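Local coordinates for enterobactin synthetase component F-related protein (Vibrio cholerae serotype O1, PDB 4OXI) that probably activates glycine as glycyl-adenylate, an adenylation step in a lipopolysaccharide modification pathway linked to antimicrobial peptide resistance, at residues S104-Y118 / Q260-F274. Numbering follows the deposited sequence.
Sequences SVRDLAAYSAIWASY and QYSDLTFDLSVHDIF. With GAP (glycyl-adenosine-5'-phosphate), chain B.
R106 reaches along an extended chain from the turn before helix 108-118 to Y261 and D263, in the loop after strand 257-260. Its NH2 donates to Y261 O at 2.7 Å, close to the guanidinium plane, and forms a salt bridge with D263 OD1 at 2.9 Å; NH1 adds a weak bond to the same Y261 carbonyl. A water joins R106 NE to D263 OD1, so two routes tie the carboxylate to the arginine. Another water bridges W115 NE1 and I273 O. Y111 OH donates to Q260 OE1, at the ring edge; its 2.5 Å length is probably imprecise. In-plane bonds from Q260 NE2 to S262 O and D272 OD2 fix the amide's rotation, directing OE1 at Y111.

Among apolar contacts, L264 CD1 presses on A110 CB at 3.5 Å, while I273 CD1 touches both I114 CD1 (3.7 Å) and Y111 CD1 (3.9 Å). The Y118 and F274 rings meet obliquely, Y118 CG lying 3.5 Å from F274 CE1; Y118 OH bonds to H240.

In this AMP-binding-family adenylation domain, helix 108-118 thus packs on the segment whose F266-L268 lines the adenylate pocket, D267 OD1 accepting from the glycyl amine. Helices 108-118 and 268-274 cross at -77°, with L264 against P126, I114 and V270 against Y124, and Y111 against V285 of strand 282-285.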
loop_
_atom_site.group_PDB
_atom_site.type_symbol
_atom_site.label_atom_id
_atom_site.label_comp_id
_atom_site.label_asym_id
_atom_site.label_seq_id
_atom_site.Cartn_x
_atom_site.Cartn_y
_atom_site.Cartn_z
ATOM N N SER A 104 -11.708 -10.093 3.660
ATOM C CA SER A 104 -12.682 -9.178 3.084
ATOM C C SER A 104 -11.970 -8.060 2.329
ATOM O O SER A 104 -10.931 -7.567 2.788
ATOM C CB SER A 104 -13.522 -8.582 4.210
ATOM O OG SER A 104 -14.251 -7.466 3.732
ATOM N N VAL A 105 -12.510 -7.669 1.176
ATOM C CA VAL A 105 -11.970 -6.543 0.414
ATOM C C VAL A 105 -13.071 -5.614 -0.107
ATOM O O VAL A 105 -14.149 -6.078 -0.465
ATOM C CB VAL A 105 -11.100 -7.018 -0.781
ATOM C CG1 VAL A 105 -9.845 -7.714 -0.274
ATOM C CG2 VAL A 105 -11.900 -7.936 -1.705
ATOM N N ARG A 106 -12.785 -4.306 -0.132
ATOM C CA ARG A 106 -13.704 -3.283 -0.658
ATOM C C ARG A 106 -15.107 -3.455 -0.138
ATOM O O ARG A 106 -16.084 -3.337 -0.878
ATOM C CB ARG A 106 -13.694 -3.249 -2.193
ATOM C CG ARG A 106 -12.355 -2.719 -2.722
ATOM C CD ARG A 106 -12.277 -2.580 -4.231
ATOM N NE ARG A 106 -10.872 -2.416 -4.604
ATOM C CZ ARG A 106 -10.190 -1.276 -4.502
ATOM N NH1 ARG A 106 -10.786 -0.165 -4.064
ATOM N NH2 ARG A 106 -8.908 -1.250 -4.849
ATOM N N ASP A 107 -15.188 -3.749 1.150
ATOM C CA ASP A 107 -16.440 -4.105 1.772
ATOM C C ASP A 107 -16.411 -3.589 3.210
ATOM O O ASP A 107 -15.330 -3.437 3.800
ATOM C CB ASP A 107 -16.589 -5.625 1.761
ATOM C CG ASP A 107 -17.913 -6.088 2.349
ATOM O OD1 ASP A 107 -18.870 -6.276 1.563
ATOM O OD2 ASP A 107 -18.008 -6.255 3.591
ATOM N N LEU A 108 -17.585 -3.326 3.770
ATOM C CA LEU A 108 -17.696 -2.791 5.123
ATOM C C LEU A 108 -16.867 -3.572 6.144
ATOM O O LEU A 108 -16.243 -2.983 7.039
ATOM C CB LEU A 108 -19.160 -2.810 5.549
ATOM C CG LEU A 108 -19.434 -2.608 7.037
ATOM C CD1 LEU A 108 -19.069 -1.178 7.436
ATOM C CD2 LEU A 108 -20.903 -2.922 7.356
ATOM N N ALA A 109 -16.870 -4.896 6.014
ATOM C CA ALA A 109 -16.195 -5.759 6.982
ATOM C C ALA A 109 -14.699 -5.470 7.042
ATOM O O ALA A 109 -14.117 -5.483 8.114
ATOM C CB ALA A 109 -16.447 -7.209 6.656
ATOM N N ALA A 110 -14.074 -5.174 5.905
ATOM C CA ALA A 110 -12.635 -4.854 5.914
ATOM C C ALA A 110 -12.340 -3.572 6.680
ATOM O O ALA A 110 -11.405 -3.536 7.490
ATOM C CB ALA A 110 -12.094 -4.755 4.499
ATOM N N TYR A 111 -13.119 -2.516 6.421
ATOM C CA TYR A 111 -12.884 -1.219 7.071
ATOM C C TYR A 111 -13.276 -1.246 8.560
ATOM O O TYR A 111 -12.634 -0.598 9.381
ATOM C CB TYR A 111 -13.574 -0.074 6.286
ATOM C CG TYR A 111 -13.086 -0.070 4.853
ATOM C CD1 TYR A 111 -11.948 0.614 4.490
ATOM C CD2 TYR A 111 -13.729 -0.825 3.884
ATOM C CE1 TYR A 111 -11.466 0.569 3.180
ATOM C CE2 TYR A 111 -13.263 -0.878 2.593
ATOM C CZ TYR A 111 -12.134 -0.181 2.247
ATOM O OH TYR A 111 -11.688 -0.253 0.950
ATOM N N SER A 112 -14.330 -1.991 8.895
ATOM C CA SER A 112 -14.709 -2.224 10.286
ATOM C C SER A 112 -13.552 -2.851 11.058
ATOM O O SER A 112 -13.233 -2.429 12.155
ATOM C CB SER A 112 -15.890 -3.208 10.335
ATOM O OG SER A 112 -17.106 -2.558 10.027
ATOM N N ALA A 113 -12.957 -3.895 10.482
ATOM C CA ALA A 113 -11.875 -4.628 11.141
ATOM C C ALA A 113 -10.615 -3.798 11.252
ATOM O O ALA A 113 -9.894 -3.902 12.240
ATOM C CB ALA A 113 -11.584 -5.943 10.409
ATOM N N ILE A 114 -10.341 -2.971 10.245
ATOM C CA ILE A 114 -9.160 -2.104 10.296
ATOM C C ILE A 114 -9.287 -1.023 11.386
ATOM O O ILE A 114 -8.344 -0.795 12.148
ATOM C CB ILE A 114 -8.853 -1.475 8.930
ATOM C CG1 ILE A 114 -8.408 -2.556 7.943
ATOM C CG2 ILE A 114 -7.743 -0.438 9.069
ATOM C CD1 ILE A 114 -8.178 -2.067 6.534
ATOM N N TRP A 115 -10.457 -0.393 11.488
ATOM C CA TRP A 115 -10.718 0.532 12.588
ATOM C C TRP A 115 -10.631 -0.208 13.923
ATOM O O TRP A 115 -10.089 0.311 14.887
ATOM C CB TRP A 115 -12.127 1.092 12.492
ATOM C CG TRP A 115 -12.327 2.198 11.562
ATOM C CD1 TRP A 115 -11.786 2.348 10.319
ATOM C CD2 TRP A 115 -13.180 3.330 11.774
ATOM N NE1 TRP A 115 -12.247 3.520 9.742
ATOM C CE2 TRP A 115 -13.104 4.137 10.619
ATOM C CE3 TRP A 115 -14.001 3.737 12.829
ATOM C CZ2 TRP A 115 -13.822 5.328 10.490
ATOM C CZ3 TRP A 115 -14.701 4.939 12.709
ATOM C CH2 TRP A 115 -14.609 5.714 11.545
ATOM N N ALA A 116 -11.195 -1.410 13.974
ATOM C CA ALA A 116 -11.196 -2.206 15.196
ATOM C C ALA A 116 -9.774 -2.508 15.613
ATOM O O ALA A 116 -9.435 -2.461 16.793
ATOM C CB ALA A 116 -11.966 -3.531 14.980
ATOM N N SER A 117 -8.936 -2.847 14.641
ATOM C CA SER A 117 -7.557 -3.177 14.959
ATOM C C SER A 117 -6.807 -1.947 15.439
ATOM O O SER A 117 -6.045 -2.011 16.416
ATOM C CB SER A 117 -6.848 -3.786 13.749
ATOM O OG SER A 117 -5.458 -3.845 14.013
ATOM N N TYR A 118 -7.013 -0.822 14.759
ATOM C CA TYR A 118 -6.353 0.411 15.177
ATOM C C TYR A 118 -6.802 0.843 16.585
ATOM O O TYR A 118 -5.973 1.124 17.452
ATOM C CB TYR A 118 -6.574 1.568 14.177
ATOM C CG TYR A 118 -5.952 2.828 14.725
ATOM C CD1 TYR A 118 -4.589 3.048 14.604
ATOM C CD2 TYR A 118 -6.710 3.761 15.429
ATOM C CE1 TYR A 118 -3.989 4.172 15.138
ATOM C CE2 TYR A 118 -6.119 4.896 15.974
ATOM C CZ TYR A 118 -4.757 5.088 15.832
ATOM O OH TYR A 118 -4.150 6.204 16.358
ATOM N N GLN A 260 -10.923 6.122 -1.704
ATOM C CA GLN A 260 -10.160 4.946 -1.295
ATOM C C GLN A 260 -9.968 4.059 -2.533
ATOM O O GLN A 260 -10.705 3.101 -2.744
ATOM C CB GLN A 260 -10.889 4.185 -0.180
ATOM C CG GLN A 260 -9.973 3.402 0.748
ATOM C CD GLN A 260 -9.304 2.221 0.060
ATOM O OE1 GLN A 260 -9.849 1.113 0.037
ATOM N NE2 GLN A 260 -8.123 2.453 -0.510
ATOM N N TYR A 261 -8.984 4.396 -3.356
ATOM C CA TYR A 261 -8.754 3.680 -4.605
ATOM C C TYR A 261 -7.885 2.411 -4.475
ATOM O O TYR A 261 -8.241 1.362 -4.999
ATOM C CB TYR A 261 -8.132 4.641 -5.619
ATOM C CG TYR A 261 -7.705 3.999 -6.919
ATOM C CD1 TYR A 261 -8.588 3.875 -7.992
ATOM C CD2 TYR A 261 -6.408 3.541 -7.084
ATOM C CE1 TYR A 261 -8.171 3.305 -9.197
ATOM C CE2 TYR A 261 -5.991 2.963 -8.274
ATOM C CZ TYR A 261 -6.865 2.846 -9.319
ATOM O OH TYR A 261 -6.405 2.272 -10.488
ATOM N N SER A 262 -6.746 2.510 -3.788
ATOM C CA SER A 262 -5.769 1.418 -3.753
ATOM C C SER A 262 -6.263 0.162 -3.015
ATOM O O SER A 262 -7.066 0.260 -2.083
ATOM C CB SER A 262 -4.478 1.912 -3.099
ATOM O OG SER A 262 -3.958 3.049 -3.775
ATOM N N ASP A 263 -5.777 -1.010 -3.430
ATOM C CA ASP A 263 -6.024 -2.255 -2.698
ATOM C C ASP A 263 -5.513 -2.139 -1.258
ATOM O O ASP A 263 -4.539 -1.419 -0.992
ATOM C CB ASP A 263 -5.329 -3.438 -3.401
ATOM C CG ASP A 263 -5.906 -3.729 -4.805
ATOM O OD1 ASP A 263 -7.116 -3.474 -5.050
ATOM O OD2 ASP A 263 -5.142 -4.220 -5.669
ATOM N N LEU A 264 -6.173 -2.834 -0.334
ATOM C CA LEU A 264 -5.800 -2.819 1.085
ATOM C C LEU A 264 -4.418 -3.430 1.342
ATOM O O LEU A 264 -3.814 -3.182 2.378
ATOM C CB LEU A 264 -6.864 -3.538 1.928
ATOM C CG LEU A 264 -8.229 -2.826 1.943
ATOM C CD1 LEU A 264 -9.283 -3.665 2.641
ATOM C CD2 LEU A 264 -8.133 -1.468 2.616
ATOM N N THR A 265 -3.924 -4.234 0.405
ATOM C CA THR A 265 -2.571 -4.788 0.507
ATOM C C THR A 265 -1.490 -3.776 0.126
ATOM O O THR A 265 -0.309 -4.068 0.265
ATOM C CB THR A 265 -2.383 -6.012 -0.430
ATOM O OG1 THR A 265 -2.895 -5.697 -1.732
ATOM C CG2 THR A 265 -3.103 -7.252 0.123
ATOM N N PHE A 266 -1.892 -2.615 -0.396
ATOM C CA PHE A 266 -0.949 -1.561 -0.824
ATOM C C PHE A 266 -1.042 -0.463 0.235
ATOM O O PHE A 266 -2.161 -0.080 0.627
ATOM C CB PHE A 266 -1.391 -1.006 -2.191
ATOM C CG PHE A 266 -0.371 -0.123 -2.874
ATOM C CD1 PHE A 266 0.958 -0.079 -2.447
ATOM C CD2 PHE A 266 -0.744 0.675 -3.955
ATOM C CE1 PHE A 266 1.899 0.743 -3.082
ATOM C CE2 PHE A 266 0.191 1.501 -4.601
ATOM C CZ PHE A 266 1.513 1.530 -4.163
ATOM N N ASP A 267 0.097 0.040 0.716
ATOM C CA ASP A 267 0.036 0.967 1.847
ATOM C C ASP A 267 -0.593 2.341 1.556
ATOM O O ASP A 267 -0.903 3.079 2.486
ATOM C CB ASP A 267 1.370 1.074 2.611
ATOM C CG ASP A 267 2.459 1.791 1.824
ATOM O OD1 ASP A 267 2.202 2.259 0.687
ATOM O OD2 ASP A 267 3.587 1.904 2.367
ATOM N N LEU A 268 -0.811 2.672 0.283
ATOM C CA LEU A 268 -1.597 3.867 -0.052
ATOM C C LEU A 268 -2.987 3.815 0.568
ATOM O O LEU A 268 -3.573 4.860 0.870
ATOM C CB LEU A 268 -1.725 4.053 -1.560
ATOM C CG LEU A 268 -0.428 4.297 -2.347
ATOM C CD1 LEU A 268 -0.757 4.817 -3.743
ATOM C CD2 LEU A 268 0.488 5.276 -1.623
ATOM N N SER A 269 -3.517 2.611 0.782
ATOM C CA SER A 269 -4.851 2.498 1.350
ATOM C C SER A 269 -4.811 2.886 2.819
ATOM O O SER A 269 -5.784 3.404 3.355
ATOM C CB SER A 269 -5.403 1.085 1.208
ATOM O OG SER A 269 -4.622 0.177 1.964
ATOM N N VAL A 270 -3.682 2.637 3.463
ATOM C CA VAL A 270 -3.497 3.037 4.851
ATOM C C VAL A 270 -3.558 4.549 4.981
ATOM O O VAL A 270 -4.174 5.088 5.898
ATOM C CB VAL A 270 -2.146 2.557 5.381
ATOM C CG1 VAL A 270 -1.924 3.071 6.807
ATOM C CG2 VAL A 270 -2.094 1.037 5.325
ATOM N N HIS A 271 -2.926 5.240 4.048
ATOM C CA HIS A 271 -3.041 6.694 3.997
ATOM C C HIS A 271 -4.519 7.112 3.876
ATOM O O HIS A 271 -5.014 7.882 4.707
ATOM C CB HIS A 271 -2.196 7.218 2.840
ATOM C CG HIS A 271 -2.514 8.620 2.426
ATOM N ND1 HIS A 271 -1.618 9.658 2.570
ATOM C CD2 HIS A 271 -3.607 9.149 1.827
ATOM C CE1 HIS A 271 -2.152 10.766 2.095
ATOM N NE2 HIS A 271 -3.355 10.486 1.632
ATOM N N ASP A 272 -5.221 6.596 2.863
ATOM C CA ASP A 272 -6.625 6.957 2.628
ATOM C C ASP A 272 -7.440 6.836 3.911
ATOM O O ASP A 272 -8.153 7.769 4.312
ATOM C CB ASP A 272 -7.279 6.039 1.568
ATOM C CG ASP A 272 -6.534 6.026 0.221
ATOM O OD1 ASP A 272 -5.894 7.048 -0.134
ATOM O OD2 ASP A 272 -6.601 4.986 -0.502
ATOM N N ILE A 273 -7.328 5.673 4.547
ATOM C CA ILE A 273 -8.151 5.331 5.708
ATOM C C ILE A 273 -7.892 6.224 6.918
ATOM O O ILE A 273 -8.830 6.717 7.544
ATOM C CB ILE A 273 -7.945 3.849 6.119
ATOM C CG1 ILE A 273 -8.455 2.911 5.027
ATOM C CG2 ILE A 273 -8.649 3.543 7.417
ATOM C CD1 ILE A 273 -8.279 1.426 5.366
ATOM N N PHE A 274 -6.626 6.438 7.266
ATOM C CA PHE A 274 -6.339 7.169 8.496
ATOM C C PHE A 274 -6.304 8.678 8.317
ATOM O O PHE A 274 -6.567 9.416 9.270
ATOM C CB PHE A 274 -5.095 6.602 9.193
ATOM C CG PHE A 274 -5.322 5.221 9.717
ATOM C CD1 PHE A 274 -6.014 5.035 10.906
ATOM C CD2 PHE A 274 -4.907 4.109 8.998
ATOM C CE1 PHE A 274 -6.268 3.769 11.380
ATOM C CE2 PHE A 274 -5.153 2.835 9.468
ATOM C CZ PHE A 274 -5.834 2.662 10.660
HETATM N N GAP B . 4.418 3.430 -0.405
HETATM C CA GAP B . 4.126 3.902 -1.791
HETATM C C GAP B . 4.710 2.878 -2.744
HETATM O O GAP B . 4.604 2.968 -3.954
HETATM P PA GAP B . 6.094 0.507 -2.895
HETATM O O1A GAP B . 6.970 -0.100 -1.827
HETATM O O2A GAP B . 5.026 -0.324 -3.587
HETATM O O3A GAP B . 5.430 1.764 -2.155
HETATM C "C5'" GAP B . 8.260 1.830 -3.556
HETATM O "O5'" GAP B . 7.092 1.132 -3.991
HETATM C "C4'" GAP B . 9.055 2.257 -4.773
HETATM O "O4'" GAP B . 8.192 2.934 -5.690
HETATM C "C3'" GAP B . 10.117 3.287 -4.460
HETATM O "O3'" GAP B . 11.313 2.668 -3.988
HETATM C "C2'" GAP B . 10.288 3.982 -5.800
HETATM O "O2'" GAP B . 11.044 3.170 -6.685
HETATM C "C1'" GAP B . 8.906 3.945 -6.399
HETATM N N9 GAP B . 8.238 5.246 -6.169
HETATM C C8 GAP B . 7.378 5.520 -5.170
HETATM N N7 GAP B . 6.928 6.797 -5.248
HETATM C C5 GAP B . 7.524 7.364 -6.319
HETATM C C6 GAP B . 7.506 8.697 -6.958
HETATM N N6 GAP B . 6.720 9.693 -6.469
HETATM N N1 GAP B . 8.282 8.871 -8.054
HETATM C C2 GAP B . 9.058 7.883 -8.556
HETATM N N3 GAP B . 9.119 6.649 -8.018
HETATM C C4 GAP B . 8.385 6.336 -6.923
HETATM O O HOH W 1 -9.296 -5.013 -4.171
HETATM O O HOH W 2 -11.576 5.795 7.700
#